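Local coordinates for protein beta-L-arabinobiosidase (Bacteroides thetaiotaomicron, PDB 5MQR) that probably hydrolyses glycosidic bonds in plant pectin, acting as a beta-L-arabinobiosidase and possibly as a sialidase, at residues 162-167 with 233-238; 243-248 with 253-258. All blocks are in the same frame, centred on the assembly; numbering follows the deposited sequence.

Contact 1. Residues 162-167 with 233-238; sequences RLITMG and QEILDN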
ATOM      1  N   ARG A 162     -23.687 -15.792 -25.692  1.00 33.56           N
ATOM      2  CA  ARG A 162     -25.053 -15.276 -25.485  1.00 33.69           C
ATOM      3  C   ARG A 162     -25.380 -14.980 -24.011  1.00 32.40           C
ATOM      4  O   ARG A 162     -24.842 -15.620 -23.082  1.00 31.57           O
ATOM      5  CB  ARG A 162     -26.078 -16.236 -26.074  1.00 35.64           C
ATOM      6  CG  ARG A 162     -25.980 -16.345 -27.598  1.00 37.81           C
ATOM      7  CD  ARG A 162     -26.855 -17.471 -28.103  1.00 39.69           C
ATOM      8  NE  ARG A 162     -27.024 -17.460 -29.559  1.00 41.46           N
ATOM      9  CZ  ARG A 162     -28.183 -17.336 -30.215  1.00 42.66           C
ATOM     10  NH1 ARG A 162     -29.350 -17.194 -29.595  1.00 42.49           N
ATOM     11  NH2 ARG A 162     -28.178 -17.372 -31.541  1.00 44.69           N
ATOM     12  N   LEU A 163     -26.238 -13.985 -23.794  1.00 30.77           N
ATOM     13  CA  LEU A 163     -26.602 -13.592 -22.444  1.00 29.44           C
ATOM     14  C   LEU A 163     -27.989 -14.102 -22.181  1.00 28.94           C
ATOM     15  O   LEU A 163     -28.904 -13.716 -22.872  1.00 29.04           O
ATOM     16  CB  LEU A 163     -26.548 -12.072 -22.253  1.00 28.91           C
ATOM     17  CG  LEU A 163     -26.913 -11.556 -20.843  1.00 28.40           C
ATOM     18  CD1 LEU A 163     -26.055 -12.160 -19.739  1.00 27.99           C
ATOM     19  CD2 LEU A 163     -26.783 -10.043 -20.788  1.00 28.25           C
ATOM     20  N   ILE A 164     -28.137 -14.972 -21.183  1.00 28.29           N
ATOM     21  CA  ILE A 164     -29.450 -15.448 -20.745  1.00 28.23           C
ATOM     22  C   ILE A 164     -29.755 -14.816 -19.388  1.00 27.46           C
ATOM     23  O   ILE A 164     -28.882 -14.762 -18.506  1.00 26.84           O
ATOM     24  CB  ILE A 164     -29.511 -16.990 -20.637  1.00 28.64           C
ATOM     25  CG1 ILE A 164     -28.937 -17.673 -21.892  1.00 29.24           C
ATOM     26  CG2 ILE A 164     -30.942 -17.472 -20.395  1.00 29.07           C
ATOM     27  CD1 ILE A 164     -29.590 -17.316 -23.199  1.00 29.78           C
ATOM     28  N   THR A 165     -30.974 -14.310 -19.227  1.00 27.26           N
ATOM     29  CA  THR A 165     -31.439 -13.858 -17.916  1.00 26.86           C
ATOM     30  C   THR A 165     -32.571 -14.783 -17.479  1.00 27.37           C
ATOM     31  O   THR A 165     -33.263 -15.359 -18.318  1.00 27.26           O
ATOM     32  CB  THR A 165     -31.824 -12.362 -17.898  1.00 26.39           C
ATOM     33  OG1 THR A 165     -32.085 -11.932 -16.553  1.00 25.36           O
ATOM     34  CG2 THR A 165     -33.030 -12.085 -18.785  1.00 26.96           C
HETATM   35  N   MSE A 166     -32.720 -14.968 -16.164  1.00 27.72           N
HETATM   36  CA  MSE A 166     -33.668 -15.964 -15.639  1.00 28.84           C
HETATM   37  C   MSE A 166     -34.317 -15.488 -14.372  1.00 28.58           C
HETATM   38  O   MSE A 166     -33.769 -14.670 -13.629  1.00 27.82           O
HETATM   39  CB  MSE A 166     -33.023 -17.338 -15.402  1.00 29.78           C
HETATM   40  CG  MSE A 166     -31.797 -17.272 -14.485  1.00 30.30           C
HETATM   41 SE   MSE A 166     -30.827 -19.000 -14.363  1.00 32.43          SE
HETATM   42  CE  MSE A 166     -29.148 -18.435 -15.206  1.00 31.53           C
ATOM     43  N   GLY A 167     -35.520 -15.994 -14.143  1.00 29.01           N
ATOM     44  CA  GLY A 167     -36.224 -15.755 -12.916  1.00 28.98           C
ATOM     45  C   GLY A 167     -37.212 -16.854 -12.647  1.00 29.96           C
ATOM     46  O   GLY A 167     -37.389 -17.756 -13.472  1.00 30.82           O
ATOM     47  N   GLN A 233     -29.497 -25.395 -22.025  1.00 35.02           N
ATOM     48  CA  GLN A 233     -29.044 -26.719 -21.614  1.00 35.28           C
ATOM     49  C   GLN A 233     -27.754 -26.670 -20.780  1.00 34.64           C
ATOM     50  O   GLN A 233     -27.569 -27.505 -19.889  1.00 34.33           O
ATOM     51  CB  GLN A 233     -28.858 -27.634 -22.842  1.00 36.10           C
ATOM     52  CG  GLN A 233     -28.668 -29.113 -22.503  1.00 36.61           C
ATOM     53  CD  GLN A 233     -29.833 -29.666 -21.691  1.00 36.55           C
ATOM     54  OE1 GLN A 233     -30.971 -29.597 -22.122  1.00 36.95           O
ATOM     55  NE2 GLN A 233     -29.554 -30.187 -20.508  1.00 36.40           N
ATOM     56  N   GLU A 234     -26.878 -25.703 -21.079  1.00 34.04           N
ATOM     57  CA  GLU A 234     -25.653 -25.466 -20.310  1.00 33.64           C
ATOM     58  C   GLU A 234     -25.935 -25.044 -18.872  1.00 33.03           C
ATOM     59  O   GLU A 234     -25.138 -25.340 -17.982  1.00 32.53           O
ATOM     60  CB  GLU A 234     -24.788 -24.352 -20.930  1.00 33.44           C
ATOM     61  CG  GLU A 234     -24.050 -24.731 -22.207  1.00 34.31           C
ATOM     62  CD  GLU A 234     -23.439 -23.534 -22.920  1.00 34.03           C
ATOM     63  OE1 GLU A 234     -23.177 -22.484 -22.289  1.00 32.89           O
ATOM     64  OE2 GLU A 234     -23.220 -23.648 -24.140  1.00 35.40           O
ATOM     65  N   ILE A 235     -27.016 -24.294 -18.659  1.00 32.56           N
ATOM     66  CA  ILE A 235     -27.402 -23.894 -17.320  1.00 31.91           C
ATOM     67  C   ILE A 235     -27.752 -25.143 -16.533  1.00 32.25           C
ATOM     68  O   ILE A 235     -27.227 -25.337 -15.438  1.00 31.60           O
ATOM     69  CB  ILE A 235     -28.593 -22.940 -17.324  1.00 31.79           C
ATOM     70  CG1 ILE A 235     -28.169 -21.586 -17.915  1.00 31.47           C
ATOM     71  CG2 ILE A 235     -29.143 -22.768 -15.912  1.00 31.27           C
ATOM     72  CD1 ILE A 235     -29.335 -20.734 -18.362  1.00 31.41           C
ATOM     73  N   LEU A 236     -28.611 -25.979 -17.107  1.00 33.30           N
ATOM     74  CA  LEU A 236     -29.047 -27.228 -16.472  1.00 34.72           C
ATOM     75  C   LEU A 236     -27.895 -28.199 -16.220  1.00 35.33           C
ATOM     76  O   LEU A 236     -27.922 -28.925 -15.253  1.00 36.14           O
ATOM     77  CB  LEU A 236     -30.116 -27.936 -17.314  1.00 35.68           C
ATOM     78  CG  LEU A 236     -31.488 -27.260 -17.424  1.00 35.99           C
ATOM     79  CD1 LEU A 236     -32.376 -27.971 -18.452  1.00 36.72           C
ATOM     80  CD2 LEU A 236     -32.168 -27.218 -16.061  1.00 35.64           C
ATOM     81  N   ASP A 237     -26.882 -28.190 -17.079  1.00 35.97           N
ATOM     82  CA  ASP A 237     -25.715 -29.064 -16.911  1.00 36.40           C
ATOM     83  C   ASP A 237     -24.632 -28.458 -16.042  1.00 35.08           C
ATOM     84  O   ASP A 237     -23.576 -29.052 -15.891  1.00 35.28           O
ATOM     85  CB  ASP A 237     -25.129 -29.456 -18.282  1.00 37.91           C
ATOM     86  CG  ASP A 237     -26.113 -30.270 -19.158  1.00 39.49           C
ATOM     87  OD1 ASP A 237     -27.117 -30.840 -18.653  1.00 39.92           O
ATOM     88  OD2 ASP A 237     -25.870 -30.325 -20.386  1.00 40.98           O
ATOM     89  N   ASN A 238     -24.870 -27.287 -15.458  1.00 33.55           N
ATOM     90  CA  ASN A 238     -23.875 -26.652 -14.640  1.00 32.61           C
ATOM     91  C   ASN A 238     -24.287 -26.727 -13.156  1.00 32.45           C
ATOM     92  O   ASN A 238     -25.184 -26.011 -12.716  1.00 31.83           O
ATOM     93  CB  ASN A 238     -23.701 -25.206 -15.076  1.00 32.06           C
ATOM     94  CG  ASN A 238     -22.500 -24.551 -14.447  1.00 31.09           C
ATOM     95  OD1 ASN A 238     -22.207 -24.757 -13.278  1.00 30.71           O
ATOM     96  ND2 ASN A 238     -21.783 -23.766 -15.230  1.00 30.96           N
TER
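In the N-terminal beta-propeller region, the helix 226-236 lies against a face of the four-stranded antiparallel sheet, consistent with a propeller blade, that contains strand 163-170, and Ile235 from the last turn of that helix meets Ile164 and Met166, here selenomethionine, of the strand. Both strand residues point toward the helix, while Thr165 between them points away. CD1 of Ile235 lies 3.9 Å from CE of Met166, the two side chains meeting tip to tip, and 4.2 Å from CG2 of Ile164, whose side chain it crosses at a slant. Met166 has CG set between its backbone N and carbonyl carbon (chi1 55°) and bends at chi3 (115°), which turns CE toward the helix. No hydrogen bond joins the segments, whose nearest CA atoms, those of Ile164 and Ile235, are 9.3 Å apart, so side-chain ends alone bridge them. All three residues are buried, and a calcium ion lies about 6 Å from the Met166 side chain. Phe228 and Ala231 of the same helix also pack on Ile164, Tyr156 of strand 148-157 touches both Met166 and Ile235, and Val189 of strand 186-192 lies against Ile164 and Met166.

Contact 2. Residues 243-248 with 253-258; sequences MQWVEE and DPIIPL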
HETATM    1  N   MSE A 243     -27.085 -25.350  -7.761  1.00 31.20           N
HETATM    2  CA  MSE A 243     -26.937 -24.947  -6.359  1.00 31.77           C
HETATM    3  C   MSE A 243     -27.669 -23.677  -6.011  1.00 31.59           C
HETATM    4  O   MSE A 243     -27.979 -23.441  -4.840  1.00 31.53           O
HETATM    5  CB  MSE A 243     -25.476 -24.717  -5.991  1.00 31.96           C
HETATM    6  CG  MSE A 243     -24.647 -25.999  -6.001  1.00 33.53           C
HETATM    7 SE   MSE A 243     -25.258 -27.316  -4.670  1.00 36.95          SE
HETATM    8  CE  MSE A 243     -24.413 -26.398  -3.142  1.00 35.66           C
ATOM      9  N   GLN A 244     -27.941 -22.842  -7.014  1.00 31.40           N
ATOM     10  CA  GLN A 244     -28.630 -21.568  -6.812  1.00 30.55           C
ATOM     11  C   GLN A 244     -30.099 -21.637  -7.148  1.00 30.33           C
ATOM     12  O   GLN A 244     -30.753 -20.613  -7.213  1.00 30.76           O
ATOM     13  CB  GLN A 244     -27.954 -20.471  -7.638  1.00 30.21           C
ATOM     14  CG  GLN A 244     -26.481 -20.294  -7.310  1.00 30.17           C
ATOM     15  CD  GLN A 244     -25.807 -19.254  -8.182  1.00 30.28           C
ATOM     16  OE1 GLN A 244     -26.084 -18.056  -8.067  1.00 29.97           O
ATOM     17  NE2 GLN A 244     -24.927 -19.713  -9.081  1.00 30.67           N
ATOM     18  N   TRP A 245     -30.598 -22.834  -7.397  1.00 30.59           N
ATOM     19  CA  TRP A 245     -32.016 -23.088  -7.638  1.00 31.10           C
ATOM     20  C   TRP A 245     -32.686 -23.854  -6.486  1.00 30.95           C
ATOM     21  O   TRP A 245     -33.881 -24.111  -6.537  1.00 31.58           O
ATOM     22  CB  TRP A 245     -32.179 -23.933  -8.899  1.00 31.95           C
ATOM     23  CG  TRP A 245     -32.013 -23.229 -10.230  1.00 32.24           C
ATOM     24  CD1 TRP A 245     -31.448 -22.000 -10.477  1.00 31.78           C
ATOM     25  CD2 TRP A 245     -32.368 -23.772 -11.503  1.00 32.70           C
ATOM     26  NE1 TRP A 245     -31.466 -21.739 -11.833  1.00 32.26           N
ATOM     27  CE2 TRP A 245     -32.011 -22.818 -12.482  1.00 32.80           C
ATOM     28  CE3 TRP A 245     -32.951 -24.980 -11.911  1.00 33.41           C
ATOM     29  CZ2 TRP A 245     -32.238 -23.030 -13.844  1.00 33.36           C
ATOM     30  CZ3 TRP A 245     -33.177 -25.195 -13.259  1.00 33.89           C
ATOM     31  CH2 TRP A 245     -32.830 -24.223 -14.213  1.00 33.99           C
ATOM     32  N   VAL A 246     -31.927 -24.220  -5.459  1.00 30.71           N
ATOM     33  CA  VAL A 246     -32.424 -25.121  -4.408  1.00 31.63           C
ATOM     34  C   VAL A 246     -33.584 -24.575  -3.569  1.00 31.96           C
ATOM     35  O   VAL A 246     -34.432 -25.349  -3.122  1.00 33.05           O
ATOM     36  CB  VAL A 246     -31.290 -25.562  -3.464  1.00 31.30           C
ATOM     37  CG1 VAL A 246     -30.759 -24.370  -2.627  1.00 30.25           C
ATOM     38  CG2 VAL A 246     -31.733 -26.746  -2.591  1.00 31.60           C
ATOM     39  N   GLU A 247     -33.638 -23.262  -3.371  1.00 31.45           N
ATOM     40  CA  GLU A 247     -34.705 -22.691  -2.562  1.00 32.49           C
ATOM     41  C   GLU A 247     -36.074 -22.719  -3.217  1.00 32.99           C
ATOM     42  O   GLU A 247     -37.055 -22.796  -2.489  1.00 33.68           O
ATOM     43  CB  GLU A 247     -34.387 -21.267  -2.126  1.00 32.43           C
ATOM     44  CG  GLU A 247     -33.187 -21.180  -1.215  1.00 32.63           C
ATOM     45  CD  GLU A 247     -32.842 -19.749  -0.868  1.00 33.02           C
ATOM     46  OE1 GLU A 247     -33.704 -19.105  -0.238  1.00 34.66           O
ATOM     47  OE2 GLU A 247     -31.723 -19.271  -1.190  1.00 31.80           O
ATOM     48  N   GLU A 248     -36.140 -22.621  -4.554  1.00 32.71           N
ATOM     49  CA  GLU A 248     -37.421 -22.546  -5.293  1.00 33.18           C
ATOM     50  C   GLU A 248     -37.785 -23.850  -5.982  1.00 33.28           C
ATOM     51  O   GLU A 248     -38.954 -24.133  -6.175  1.00 32.88           O
ATOM     52  CB  GLU A 248     -37.385 -21.445  -6.351  1.00 33.20           C
ATOM     53  CG  GLU A 248     -37.043 -20.060  -5.827  1.00 33.21           C
ATOM     54  CD  GLU A 248     -35.552 -19.736  -5.722  1.00 33.04           C
ATOM     55  OE1 GLU A 248     -34.684 -20.530  -6.147  1.00 33.66           O
ATOM     56  OE2 GLU A 248     -35.243 -18.645  -5.190  1.00 33.19           O
ATOM     57  N   ASP A 253     -35.206 -32.475  -5.338  1.00 43.34           N
ATOM     58  CA  ASP A 253     -35.102 -32.659  -6.789  1.00 43.47           C
ATOM     59  C   ASP A 253     -33.715 -33.212  -7.124  1.00 42.64           C
ATOM     60  O   ASP A 253     -32.718 -32.623  -6.699  1.00 41.42           O
ATOM     61  CB  ASP A 253     -35.321 -31.346  -7.559  1.00 43.27           C
ATOM     62  CG  ASP A 253     -35.684 -31.579  -9.038  1.00 43.77           C
ATOM     63  OD1 ASP A 253     -34.868 -32.173  -9.785  1.00 43.62           O
ATOM     64  OD2 ASP A 253     -36.793 -31.162  -9.443  1.00 43.32           O
ATOM     65  N   PRO A 254     -33.655 -34.335  -7.872  1.00 43.26           N
ATOM     66  CA  PRO A 254     -32.399 -34.957  -8.326  1.00 43.42           C
ATOM     67  C   PRO A 254     -31.369 -34.010  -8.954  1.00 42.56           C
ATOM     68  O   PRO A 254     -30.185 -34.208  -8.743  1.00 43.74           O
ATOM     69  CB  PRO A 254     -32.873 -35.971  -9.380  1.00 44.65           C
ATOM     70  CG  PRO A 254     -34.250 -36.336  -8.963  1.00 45.11           C
ATOM     71  CD  PRO A 254     -34.834 -35.133  -8.276  1.00 44.16           C
ATOM     72  N   ILE A 255     -31.799 -32.985  -9.696  1.00 42.02           N
ATOM     73  CA  ILE A 255     -30.845 -32.065 -10.379  1.00 41.13           C
ATOM     74  C   ILE A 255     -30.054 -31.137  -9.445  1.00 39.47           C
ATOM     75  O   ILE A 255     -29.087 -30.498  -9.891  1.00 38.75           O
ATOM     76  CB  ILE A 255     -31.530 -31.189 -11.471  1.00 41.22           C
ATOM     77  CG1 ILE A 255     -32.414 -30.089 -10.836  1.00 41.08           C
ATOM     78  CG2 ILE A 255     -32.285 -32.065 -12.472  1.00 41.98           C
ATOM     79  CD1 ILE A 255     -33.345 -29.383 -11.811  1.00 41.50           C
ATOM     80  N   ILE A 256     -30.494 -31.019  -8.188  1.00 38.36           N
ATOM     81  CA  ILE A 256     -29.794 -30.203  -7.193  1.00 37.50           C
ATOM     82  C   ILE A 256     -28.677 -31.067  -6.582  1.00 37.31           C
ATOM     83  O   ILE A 256     -28.958 -32.140  -6.050  1.00 37.00           O
ATOM     84  CB  ILE A 256     -30.722 -29.676  -6.061  1.00 37.02           C
ATOM     85  CG1 ILE A 256     -32.018 -29.019  -6.600  1.00 37.29           C
ATOM     86  CG2 ILE A 256     -29.963 -28.694  -5.185  1.00 36.26           C
ATOM     87  CD1 ILE A 256     -31.843 -27.759  -7.445  1.00 36.56           C
ATOM     88  N   PRO A 257     -27.416 -30.607  -6.655  1.00 37.68           N
ATOM     89  CA  PRO A 257     -26.312 -31.439  -6.131  1.00 39.14           C
ATOM     90  C   PRO A 257     -26.345 -31.694  -4.614  1.00 39.97           C
ATOM     91  O   PRO A 257     -26.133 -32.821  -4.179  1.00 40.37           O
ATOM     92  CB  PRO A 257     -25.050 -30.636  -6.504  1.00 38.03           C
ATOM     93  CG  PRO A 257     -25.467 -29.747  -7.623  1.00 37.48           C
ATOM     94  CD  PRO A 257     -26.913 -29.420  -7.377  1.00 37.29           C
ATOM     95  N   LEU A 258     -26.579 -30.634  -3.841  1.00 40.64           N
ATOM     96  CA  LEU A 258     -26.667 -30.689  -2.383  1.00 41.13           C
ATOM     97  C   LEU A 258     -28.080 -30.251  -2.044  1.00 40.97           C
ATOM     98  O   LEU A 258     -28.443 -29.113  -2.286  1.00 40.44           O
ATOM     99  CB  LEU A 258     -25.643 -29.741  -1.738  1.00 40.80           C
ATOM    100  CG  LEU A 258     -25.557 -29.727  -0.199  1.00 41.19           C
ATOM    101  CD1 LEU A 258     -25.112 -31.082   0.345  1.00 41.73           C
ATOM    102  CD2 LEU A 258     -24.624 -28.625   0.292  1.00 40.34           C
TER
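Ile256 sets CG2 anti to its backbone N and CG1 anti to its carbonyl carbon (chi1 -49°); this first torsion puts CG2 on the Val246 side chain, while CD1 of the other branch reaches CB of Trp245. Met243, a selenomethionine, bends at chi2 and chi3 and curls over Pro257 and Leu258. CG2 of Ile256 lies 3.7 Å from CG2 of Val246, the side chains crossing at about a right angle. CD1 of Ile256 is 4.1 Å from CB of Trp245 and equally near the backbone of Val246. Beside it, CD1 of Ile255 approaches CE3 of the indole obliquely at 4.4 Å. At the other end SE of Met243 rests 3.8 Å from CB of Pro257, with CG and CD of the same ring as near, and CE of Met243 stands 3.8 Å from CB of Leu258. With an alanine here in place of Ile256, CG2 and CD1 would be absent, which would probably leave a gap beside CG2 of Val246 and CB of Trp245 without this apolar neighbour. The side chains that meet are apolar, though SE of Met243 also lies against Leu258 N; no hydrogen bond crosses between the segments. The first part of 253-258 is shaped by a type I turn from Asp253 to Ile256, with Ile256 N bonded to Asp253 O at 3.1 Å, and by an Asx turn in which Asp253 OD1 accepts from Ile255 N (3.2 Å) through its anti lone pair, in a nearly straight bond (169°). Both segments belong to the long connection between helix 239-242 and strand 266-269. Met242 of that helix packs on Ile255 and Pro257, Trp279 and Trp294 on Met243, and Val153 of strand 148-157 on Trp245; Glu247 and Glu248 form salt bridges to Arg152 and Arg187, respectively.

Both contacts lie in the N-terminal propeller region, their centres about 14 Å apart, and the indole of Trp245 joins them: CH2 of Trp245 is 3.6 Å from CD2 of Leu236, and NE1 of Trp245 lies 3.8 Å from SE of Met166. Contact 1 is fully buried and ties a helix to a sheet across 65 intervening residues through three side chains meeting at their ends. Contact 2 is only partly buried, brings together two parts of one loop with only four residues between them, and covers nearly three times the area, 331 against 118 Å². Neither uses a cross-segment hydrogen bond, but contact 2 is flanked by buried glutamates paired with arginines.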